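Long-range contact in tryptophan--tRNA ligase (Aeropyrum pernix, PDB 3A04), which catalyses the ATP-dependent attachment of L-tryptophan to its cognate tRNA, releasing AMP and diphosphate: residues Q98-E112 and G140-R154. Residues are numbered along the deposited sequence; the frame is centred on the assembly and turned at random.
Sequences QKNGFKVFVAIADAE and GLDPKDTEFYFQTNR
Glu147 and Phe105, paired across parallel strands 103-108 and 147-150, lie side by side and point the same way, the carboxylate turned 63° from the ring. Glu147 OE2 comes to the ring edge, 3.5 Å from Phe105 CE2, and Arg154 grips that same oxygen end-on with NH1 and NH2 while its NH2 also borders the Phe105 edge. Were Glu147 replaced by an alanine, the carboxylate at Phe105 CE2 would be gone and the Arg154 guanidinium, without that mate, would probably be freer to turn. Further along this face, the Tyr149 ring is held between Arg154 NE on one side and Ala107 CA on the other, a CH-pi contact 4.0 Å from the centroid. With Tyr149 CG lodged between backbone N and carbonyl carbon (chi1 73°), the ring folds over Ala107 and its hydroxyl reaches Asp195. On the other face Val106 CB packs against Phe148 CD1 and Ile108 CG2 against Phe150.

Polar side chains join both ends. The Gln98 amide accepts from Asp142 N at OE1 (2.8 Å) and donates in its own plane from NE2 to Thr146 OG1 (2.9 Å). Lys103 NZ bonds Asp145 O and bridges to OD1, whose carboxylate also meets Arg70. Beyond the strands, Gln151 OE1 receives Glu112 N (3.2 Å) at the start of helix 110-115 while its NE2 bonds Asp195, and Asp110 takes Thr152 N on the syn lone pair of OD1.

Strand 147-150 is outermost at one edge of the sheet, in the parallel part corresponding to the class I Rossmann fold. Helix 121-139 covers Phe148 and Phe150, completing a beta-alpha-beta crossover, while strand 72-77 flanks 103-108 on its other side.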
ATOM      1  N   GLN A  98     -21.077 -12.723 -17.958  1.00 28.53           N
ATOM      2  CA  GLN A  98     -21.453 -13.665 -16.914  1.00 29.17           C
ATOM      3  C   GLN A  98     -22.395 -14.758 -17.465  1.00 31.58           C
ATOM      4  O   GLN A  98     -22.225 -15.947 -17.135  1.00 32.01           O
ATOM      5  CB  GLN A  98     -22.150 -12.956 -15.771  1.00 28.03           C
ATOM      6  CG  GLN A  98     -22.496 -13.849 -14.575  1.00 26.52           C
ATOM      7  CD  GLN A  98     -22.850 -13.006 -13.386  1.00 27.57           C
ATOM      8  OE1 GLN A  98     -23.910 -12.407 -13.349  1.00 30.62           O
ATOM      9  NE2 GLN A  98     -21.952 -12.926 -12.396  1.00 27.43           N
ATOM     10  N   LYS A  99     -23.416 -14.362 -18.230  1.00 31.48           N
ATOM     11  CA  LYS A  99     -24.294 -15.399 -18.817  1.00 33.68           C
ATOM     12  C   LYS A  99     -23.517 -16.332 -19.752  1.00 33.77           C
ATOM     13  O   LYS A  99     -24.014 -17.380 -20.061  1.00 33.85           O
ATOM     14  CB  LYS A  99     -25.411 -14.754 -19.668  1.00 34.25           C
ATOM     15  CG  LYS A  99     -26.370 -13.916 -18.828  1.00 36.23           C
ATOM     16  CD  LYS A  99     -27.319 -13.141 -19.750  1.00 42.94           C
ATOM     17  CE  LYS A  99     -28.522 -12.588 -18.933  1.00 49.36           C
ATOM     18  NZ  LYS A  99     -29.232 -11.524 -19.802  1.00 49.06           N
ATOM     19  N   ASN A 100     -22.403 -15.879 -20.323  1.00 33.95           N
ATOM     20  CA  ASN A 100     -21.585 -16.795 -21.195  1.00 34.83           C
ATOM     21  C   ASN A 100     -20.446 -17.492 -20.418  1.00 35.33           C
ATOM     22  O   ASN A 100     -19.516 -18.011 -20.986  1.00 36.94           O
ATOM     23  CB  ASN A 100     -21.087 -16.029 -22.406  1.00 32.88           C
ATOM     24  CG  ASN A 100     -22.194 -15.751 -23.374  1.00 37.90           C
ATOM     25  OD1 ASN A 100     -22.544 -16.633 -24.171  1.00 38.32           O
ATOM     26  ND2 ASN A 100     -22.805 -14.564 -23.288  1.00 30.29           N
ATOM     27  N   GLY A 101     -20.585 -17.589 -19.113  1.00 35.39           N
ATOM     28  CA  GLY A 101     -19.670 -18.411 -18.359  1.00 35.07           C
ATOM     29  C   GLY A 101     -18.517 -17.671 -17.657  1.00 33.40           C
ATOM     30  O   GLY A 101     -17.776 -18.318 -16.880  1.00 35.30           O
ATOM     31  N   PHE A 102     -18.334 -16.348 -17.846  1.00 31.61           N
ATOM     32  CA  PHE A 102     -17.176 -15.663 -17.167  1.00 28.51           C
ATOM     33  C   PHE A 102     -17.415 -15.499 -15.705  1.00 29.39           C
ATOM     34  O   PHE A 102     -18.552 -15.131 -15.307  1.00 28.05           O
ATOM     35  CB  PHE A 102     -16.915 -14.256 -17.785  1.00 29.14           C
ATOM     36  CG  PHE A 102     -16.308 -14.272 -19.125  1.00 27.91           C
ATOM     37  CD1 PHE A 102     -16.890 -14.952 -20.162  1.00 30.46           C
ATOM     38  CD2 PHE A 102     -15.117 -13.531 -19.354  1.00 28.77           C
ATOM     39  CE1 PHE A 102     -16.292 -14.936 -21.439  1.00 30.03           C
ATOM     40  CE2 PHE A 102     -14.482 -13.528 -20.592  1.00 32.81           C
ATOM     41  CZ  PHE A 102     -15.060 -14.231 -21.661  1.00 32.02           C
ATOM     42  N   LYS A 103     -16.353 -15.662 -14.871  1.00 26.86           N
ATOM     43  CA  LYS A 103     -16.449 -15.273 -13.476  1.00 27.81           C
ATOM     44  C   LYS A 103     -16.355 -13.733 -13.446  1.00 27.27           C
ATOM     45  O   LYS A 103     -15.435 -13.152 -13.997  1.00 30.18           O
ATOM     46  CB  LYS A 103     -15.282 -15.920 -12.652  1.00 29.16           C
ATOM     47  CG  LYS A 103     -15.319 -15.589 -11.155  1.00 28.46           C
ATOM     48  CD  LYS A 103     -16.520 -16.161 -10.331  1.00 29.62           C
ATOM     49  CE  LYS A 103     -16.415 -15.688  -8.932  1.00 33.20           C
ATOM     50  NZ  LYS A 103     -17.490 -16.335  -8.035  1.00 33.24           N
ATOM     51  N   VAL A 104     -17.270 -13.061 -12.776  1.00 27.28           N
ATOM     52  CA  VAL A 104     -17.213 -11.611 -12.700  1.00 27.69           C
ATOM     53  C   VAL A 104     -16.693 -11.168 -11.326  1.00 26.64           C
ATOM     54  O   VAL A 104     -17.159 -11.650 -10.275  1.00 27.95           O
ATOM     55  CB  VAL A 104     -18.665 -10.970 -12.878  1.00 27.92           C
ATOM     56  CG1 VAL A 104     -18.613  -9.451 -12.849  1.00 28.17           C
ATOM     57  CG2 VAL A 104     -19.292 -11.463 -14.233  1.00 28.09           C
ATOM     58  N   PHE A 105     -15.740 -10.227 -11.365  1.00 24.90           N
ATOM     59  CA  PHE A 105     -15.216  -9.592 -10.183  1.00 25.84           C
ATOM     60  C   PHE A 105     -15.549  -8.129 -10.312  1.00 24.41           C
ATOM     61  O   PHE A 105     -15.281  -7.506 -11.340  1.00 22.89           O
ATOM     62  CB  PHE A 105     -13.665  -9.726 -10.118  1.00 22.91           C
ATOM     63  CG  PHE A 105     -13.191 -11.146  -9.820  1.00 25.32           C
ATOM     64  CD1 PHE A 105     -13.007 -12.059 -10.820  1.00 25.66           C
ATOM     65  CD2 PHE A 105     -12.981 -11.549  -8.468  1.00 25.15           C
ATOM     66  CE1 PHE A 105     -12.536 -13.368 -10.524  1.00 26.42           C
ATOM     67  CE2 PHE A 105     -12.517 -12.860  -8.147  1.00 24.18           C
ATOM     68  CZ  PHE A 105     -12.295 -13.757  -9.212  1.00 27.11           C
ATOM     69  N   VAL A 106     -16.059  -7.565  -9.228  1.00 26.17           N
ATOM     70  CA  VAL A 106     -16.363  -6.143  -9.186  1.00 27.03           C
ATOM     71  C   VAL A 106     -15.639  -5.518  -8.008  1.00 27.42           C
ATOM     72  O   VAL A 106     -15.922  -5.837  -6.841  1.00 26.01           O
ATOM     73  CB  VAL A 106     -17.891  -5.889  -9.033  1.00 28.56           C
ATOM     74  CG1 VAL A 106     -18.106  -4.346  -8.943  1.00 27.24           C
ATOM     75  CG2 VAL A 106     -18.637  -6.413 -10.309  1.00 28.81           C
ATOM     76  N   ALA A 107     -14.697  -4.625  -8.300  1.00 25.52           N
ATOM     77  CA  ALA A 107     -13.979  -3.971  -7.218  1.00 25.56           C
ATOM     78  C   ALA A 107     -14.698  -2.650  -6.887  1.00 26.61           C
ATOM     79  O   ALA A 107     -15.066  -1.890  -7.795  1.00 28.14           O
ATOM     80  CB  ALA A 107     -12.526  -3.654  -7.660  1.00 25.64           C
ATOM     81  N   ILE A 108     -14.872  -2.389  -5.594  1.00 25.47           N
ATOM     82  CA  ILE A 108     -15.243  -1.088  -5.089  1.00 24.77           C
ATOM     83  C   ILE A 108     -14.032  -0.318  -4.661  1.00 25.38           C
ATOM     84  O   ILE A 108     -13.320  -0.696  -3.699  1.00 24.35           O
ATOM     85  CB  ILE A 108     -16.249  -1.243  -3.914  1.00 24.47           C
ATOM     86  CG1 ILE A 108     -17.434  -2.142  -4.318  1.00 29.94           C
ATOM     87  CG2 ILE A 108     -16.589   0.142  -3.304  1.00 24.07           C
ATOM     88  CD1 ILE A 108     -18.470  -1.515  -5.426  1.00 31.97           C
ATOM     89  N   ALA A 109     -13.791   0.809  -5.347  1.00 24.92           N
ATOM     90  CA  ALA A 109     -12.631   1.672  -5.062  1.00 25.14           C
ATOM     91  C   ALA A 109     -12.723   2.550  -3.872  1.00 26.02           C
ATOM     92  O   ALA A 109     -12.510   3.743  -3.999  1.00 26.26           O
ATOM     93  CB  ALA A 109     -12.262   2.505  -6.392  1.00 27.83           C
ATOM     94  N   ASP A 110     -13.050   1.980  -2.674  1.00 25.08           N
ATOM     95  CA  ASP A 110     -13.230   2.796  -1.488  1.00 27.02           C
ATOM     96  C   ASP A 110     -11.939   3.348  -0.893  1.00 26.21           C
ATOM     97  O   ASP A 110     -11.970   4.375  -0.216  1.00 27.90           O
ATOM     98  CB  ASP A 110     -14.010   1.995  -0.365  1.00 24.61           C
ATOM     99  CG  ASP A 110     -13.156   0.874   0.278  1.00 29.54           C
ATOM    100  OD1 ASP A 110     -12.499   0.068  -0.453  1.00 24.92           O
ATOM    101  OD2 ASP A 110     -13.190   0.711   1.555  1.00 29.45           O
ATOM    102  N   ALA A 111     -10.770   2.703  -1.152  1.00 26.86           N
ATOM    103  CA  ALA A 111      -9.514   3.258  -0.717  1.00 27.29           C
ATOM    104  C   ALA A 111      -9.210   4.575  -1.526  1.00 27.43           C
ATOM    105  O   ALA A 111      -8.883   5.653  -0.965  1.00 29.53           O
ATOM    106  CB  ALA A 111      -8.359   2.177  -0.952  1.00 25.20           C
ATOM    107  N   GLU A 112      -9.381   4.494  -2.827  1.00 26.69           N
ATOM    108  CA  GLU A 112      -9.200   5.687  -3.662  1.00 27.54           C
ATOM    109  C   GLU A 112     -10.214   6.776  -3.293  1.00 27.51           C
ATOM    110  O   GLU A 112      -9.855   7.990  -3.229  1.00 29.02           O
ATOM    111  CB  GLU A 112      -9.305   5.317  -5.134  1.00 27.36           C
ATOM    112  CG  GLU A 112      -8.953   6.497  -6.038  1.00 33.15           C
ATOM    113  CD  GLU A 112      -9.000   6.133  -7.539  1.00 40.57           C
ATOM    114  OE1 GLU A 112      -9.009   4.918  -7.898  1.00 38.14           O
ATOM    115  OE2 GLU A 112      -8.937   7.090  -8.340  1.00 40.49           O
ATOM    116  N   GLY A 140     -29.264  -7.234 -13.270  1.00 31.25           N
ATOM    117  CA  GLY A 140     -29.250  -8.622 -13.638  1.00 33.25           C
ATOM    118  C   GLY A 140     -27.928  -9.323 -13.341  1.00 33.70           C
ATOM    119  O   GLY A 140     -27.733 -10.458 -13.744  1.00 34.70           O
ATOM    120  N   LEU A 141     -26.994  -8.611 -12.706  1.00 33.04           N
ATOM    121  CA  LEU A 141     -25.735  -9.237 -12.287  1.00 31.51           C
ATOM    122  C   LEU A 141     -26.069 -10.241 -11.172  1.00 31.81           C
ATOM    123  O   LEU A 141     -26.888  -9.955 -10.302  1.00 31.20           O
ATOM    124  CB  LEU A 141     -24.712  -8.175 -11.825  1.00 32.31           C
ATOM    125  CG  LEU A 141     -23.219  -8.440 -12.053  1.00 33.05           C
ATOM    126  CD1 LEU A 141     -22.815  -8.936 -13.494  1.00 26.14           C
ATOM    127  CD2 LEU A 141     -22.321  -7.193 -11.591  1.00 28.72           C
ATOM    128  N   ASP A 142     -25.568 -11.447 -11.268  1.00 30.25           N
ATOM    129  CA  ASP A 142     -25.983 -12.511 -10.354  1.00 33.39           C
ATOM    130  C   ASP A 142     -25.441 -12.315  -8.915  1.00 36.68           C
ATOM    131  O   ASP A 142     -24.207 -12.273  -8.730  1.00 37.44           O
ATOM    132  CB  ASP A 142     -25.448 -13.797 -10.934  1.00 34.17           C
ATOM    133  CG  ASP A 142     -25.801 -15.075 -10.067  1.00 40.77           C
ATOM    134  OD1 ASP A 142     -26.092 -14.992  -8.874  1.00 46.83           O
ATOM    135  OD2 ASP A 142     -25.633 -16.175 -10.604  1.00 49.51           O
ATOM    136  N   PRO A 143     -26.322 -12.210  -7.901  1.00 38.10           N
ATOM    137  CA  PRO A 143     -25.813 -11.974  -6.515  1.00 39.93           C
ATOM    138  C   PRO A 143     -24.976 -13.110  -5.946  1.00 40.82           C
ATOM    139  O   PRO A 143     -24.193 -12.852  -5.060  1.00 42.52           O
ATOM    140  CB  PRO A 143     -27.091 -11.829  -5.672  1.00 41.24           C
ATOM    141  CG  PRO A 143     -28.157 -12.613  -6.444  1.00 39.25           C
ATOM    142  CD  PRO A 143     -27.786 -12.415  -7.931  1.00 38.70           C
ATOM    143  N   LYS A 144     -25.173 -14.335  -6.416  1.00 41.28           N
ATOM    144  CA  LYS A 144     -24.508 -15.508  -5.874  1.00 43.56           C
ATOM    145  C   LYS A 144     -23.098 -15.607  -6.459  1.00 42.44           C
ATOM    146  O   LYS A 144     -22.125 -15.761  -5.688  1.00 43.69           O
ATOM    147  CB  LYS A 144     -25.273 -16.810  -6.208  1.00 46.25           C
ATOM    148  CG  LYS A 144     -24.764 -18.078  -5.456  1.00 52.97           C
ATOM    149  CD  LYS A 144     -25.243 -19.404  -6.112  1.00 60.30           C
ATOM    150  CE  LYS A 144     -24.786 -20.641  -5.308  1.00 65.59           C
ATOM    151  NZ  LYS A 144     -23.265 -20.833  -5.231  1.00 67.13           N
ATOM    152  N   ASP A 145     -22.975 -15.504  -7.776  1.00 36.77           N
ATOM    153  CA  ASP A 145     -21.700 -15.861  -8.402  1.00 37.63           C
ATOM    154  C   ASP A 145     -20.794 -14.653  -8.691  1.00 33.85           C
ATOM    155  O   ASP A 145     -19.658 -14.870  -9.104  1.00 33.84           O
ATOM    156  CB  ASP A 145     -21.908 -16.601  -9.726  1.00 36.99           C
ATOM    157  CG  ASP A 145     -20.585 -17.314 -10.227  1.00 45.12           C
ATOM    158  OD1 ASP A 145     -19.937 -18.015  -9.381  1.00 46.38           O
ATOM    159  OD2 ASP A 145     -20.190 -17.177 -11.451  1.00 45.63           O
ATOM    160  N   THR A 146     -21.281 -13.422  -8.486  1.00 30.84           N
ATOM    161  CA  THR A 146     -20.489 -12.237  -8.747  1.00 29.47           C
ATOM    162  C   THR A 146     -19.623 -12.058  -7.505  1.00 30.18           C
ATOM    163  O   THR A 146     -20.107 -12.163  -6.380  1.00 30.40           O
ATOM    164  CB  THR A 146     -21.347 -10.959  -8.954  1.00 28.85           C
ATOM    165  OG1 THR A 146     -22.209 -11.151 -10.113  1.00 29.00           O
ATOM    166  CG2 THR A 146     -20.389  -9.646  -9.222  1.00 28.64           C
ATOM    167  N   GLU A 147     -18.339 -11.741  -7.682  1.00 29.86           N
ATOM    168  CA  GLU A 147     -17.504 -11.506  -6.466  1.00 27.25           C
ATOM    169  C   GLU A 147     -17.286 -10.024  -6.283  1.00 27.15           C
ATOM    170  O   GLU A 147     -16.473  -9.411  -7.010  1.00 27.67           O
ATOM    171  CB  GLU A 147     -16.210 -12.296  -6.619  1.00 28.64           C
ATOM    172  CG  GLU A 147     -15.263 -12.230  -5.333  1.00 29.84           C
ATOM    173  CD  GLU A 147     -14.329 -13.445  -5.226  1.00 38.85           C
ATOM    174  OE1 GLU A 147     -14.726 -14.607  -5.624  1.00 42.11           O
ATOM    175  OE2 GLU A 147     -13.179 -13.237  -4.753  1.00 36.65           O
ATOM    176  N   PHE A 148     -18.015  -9.395  -5.366  1.00 26.49           N
ATOM    177  CA  PHE A 148     -17.831  -7.959  -5.093  1.00 27.64           C
ATOM    178  C   PHE A 148     -16.826  -7.858  -3.940  1.00 27.42           C
ATOM    179  O   PHE A 148     -16.913  -8.670  -3.013  1.00 27.35           O
ATOM    180  CB  PHE A 148     -19.122  -7.337  -4.563  1.00 26.88           C
ATOM    181  CG  PHE A 148     -20.306  -7.388  -5.578  1.00 30.23           C
ATOM    182  CD1 PHE A 148     -20.454  -6.381  -6.525  1.00 29.50           C
ATOM    183  CD2 PHE A 148     -21.221  -8.438  -5.557  1.00 31.18           C
ATOM    184  CE1 PHE A 148     -21.536  -6.390  -7.466  1.00 27.59           C
ATOM    185  CE2 PHE A 148     -22.346  -8.451  -6.493  1.00 32.23           C
ATOM    186  CZ  PHE A 148     -22.468  -7.425  -7.423  1.00 31.39           C
ATOM    187  N   TYR A 149     -16.000  -6.777  -3.921  1.00 25.48           N
ATOM    188  CA  TYR A 149     -15.113  -6.573  -2.802  1.00 25.09           C
ATOM    189  C   TYR A 149     -14.725  -5.160  -2.682  1.00 24.82           C
ATOM    190  O   TYR A 149     -14.807  -4.388  -3.700  1.00 24.53           O
ATOM    191  CB  TYR A 149     -13.870  -7.496  -2.917  1.00 25.28           C
ATOM    192  CG  TYR A 149     -12.891  -7.053  -3.981  1.00 26.99           C
ATOM    193  CD1 TYR A 149     -11.882  -6.101  -3.689  1.00 20.64           C
ATOM    194  CD2 TYR A 149     -13.021  -7.563  -5.275  1.00 24.61           C
ATOM    195  CE1 TYR A 149     -10.929  -5.696  -4.726  1.00 26.48           C
ATOM    196  CE2 TYR A 149     -12.120  -7.179  -6.345  1.00 24.26           C
ATOM    197  CZ  TYR A 149     -11.079  -6.242  -6.009  1.00 23.10           C
ATOM    198  OH  TYR A 149     -10.223  -5.786  -6.981  1.00 25.66           O
ATOM    199  N   PHE A 150     -14.211  -4.811  -1.490  1.00 24.92           N
ATOM    200  CA  PHE A 150     -13.704  -3.466  -1.206  1.00 25.90           C
ATOM    201  C   PHE A 150     -12.169  -3.535  -1.235  1.00 25.97           C
ATOM    202  O   PHE A 150     -11.611  -4.507  -0.699  1.00 25.81           O
ATOM    203  CB  PHE A 150     -14.078  -2.990   0.201  1.00 24.73           C
ATOM    204  CG  PHE A 150     -15.542  -2.751   0.383  1.00 29.17           C
ATOM    205  CD1 PHE A 150     -16.105  -1.520   0.061  1.00 29.19           C
ATOM    206  CD2 PHE A 150     -16.376  -3.762   0.864  1.00 32.30           C
ATOM    207  CE1 PHE A 150     -17.541  -1.291   0.266  1.00 28.32           C
ATOM    208  CE2 PHE A 150     -17.820  -3.521   1.038  1.00 29.90           C
ATOM    209  CZ  PHE A 150     -18.344  -2.329   0.747  1.00 28.85           C
ATOM    210  N   GLN A 151     -11.559  -2.551  -1.886  1.00 24.49           N
ATOM    211  CA  GLN A 151     -10.096  -2.395  -1.918  1.00 25.06           C
ATOM    212  C   GLN A 151      -9.532  -2.420  -0.480  1.00 26.25           C
ATOM    213  O   GLN A 151      -8.433  -2.918  -0.300  1.00 26.21           O
ATOM    214  CB  GLN A 151      -9.635  -1.057  -2.511  1.00 24.75           C
ATOM    215  CG  GLN A 151      -9.923  -0.939  -4.034  1.00 24.10           C
ATOM    216  CD  GLN A 151      -9.554   0.440  -4.569  1.00 24.69           C
ATOM    217  OE1 GLN A 151      -9.617   1.447  -3.881  1.00 27.19           O
ATOM    218  NE2 GLN A 151      -9.226   0.472  -5.850  1.00 25.27           N
ATOM    219  N   THR A 152     -10.290  -1.956   0.499  1.00 25.95           N
ATOM    220  CA  THR A 152      -9.740  -1.821   1.828  1.00 26.64           C
ATOM    221  C   THR A 152     -10.070  -3.087   2.623  1.00 26.88           C
ATOM    222  O   THR A 152      -9.808  -3.135   3.837  1.00 28.10           O
ATOM    223  CB  THR A 152     -10.254  -0.596   2.639  1.00 26.11           C
ATOM    224  OG1 THR A 152     -11.668  -0.713   2.817  1.00 28.86           O
ATOM    225  CG2 THR A 152      -9.878   0.781   1.984  1.00 27.50           C
ATOM    226  N   ASN A 153     -10.645  -4.077   1.991  1.00 25.44           N
ATOM    227  CA  ASN A 153     -10.964  -5.286   2.780  1.00 27.85           C
ATOM    228  C   ASN A 153     -10.721  -6.556   2.011  1.00 28.41           C
ATOM    229  O   ASN A 153     -11.540  -7.486   2.008  1.00 31.20           O
ATOM    230  CB  ASN A 153     -12.424  -5.226   3.349  1.00 27.17           C
ATOM    231  CG  ASN A 153     -12.617  -6.148   4.550  1.00 30.66           C
ATOM    232  OD1 ASN A 153     -11.650  -6.438   5.245  1.00 29.08           O
ATOM    233  ND2 ASN A 153     -13.842  -6.634   4.785  1.00 32.17           N
ATOM    234  N   ARG A 154      -9.658  -6.598   1.222  1.00 26.77           N
ATOM    235  CA  ARG A 154      -9.535  -7.706   0.236  1.00 25.98           C
ATOM    236  C   ARG A 154      -8.481  -8.787   0.666  1.00 28.05           C
ATOM    237  O   ARG A 154      -8.538  -9.936   0.239  1.00 29.17           O
ATOM    238  CB  ARG A 154      -9.169  -7.136  -1.134  1.00 24.04           C
ATOM    239  CG  ARG A 154      -9.105  -8.147  -2.315  1.00 23.48           C
ATOM    240  CD  ARG A 154     -10.410  -9.011  -2.346  1.00 25.26           C
ATOM    241  NE  ARG A 154     -10.580  -9.612  -3.675  1.00 26.44           N
ATOM    242  CZ  ARG A 154     -11.416 -10.575  -3.934  1.00 26.38           C
ATOM    243  NH1 ARG A 154     -12.192 -11.082  -2.950  1.00 25.58           N
ATOM    244  NH2 ARG A 154     -11.447 -11.038  -5.146  1.00 25.77           N
TER
HETATM  245  O   HOH W   1     -19.598 -14.587 -12.448  1.00 34.95           O
HETATM  246  O   HOH W   2     -26.070 -12.368 -15.009  1.00 39.00           O
HETATM  247  O   HOH W   3     -17.116 -15.658  -5.591  1.00 43.80           O
HETATM  248  O   HOH W   4      -7.353   2.780  -6.760  1.00 39.55           O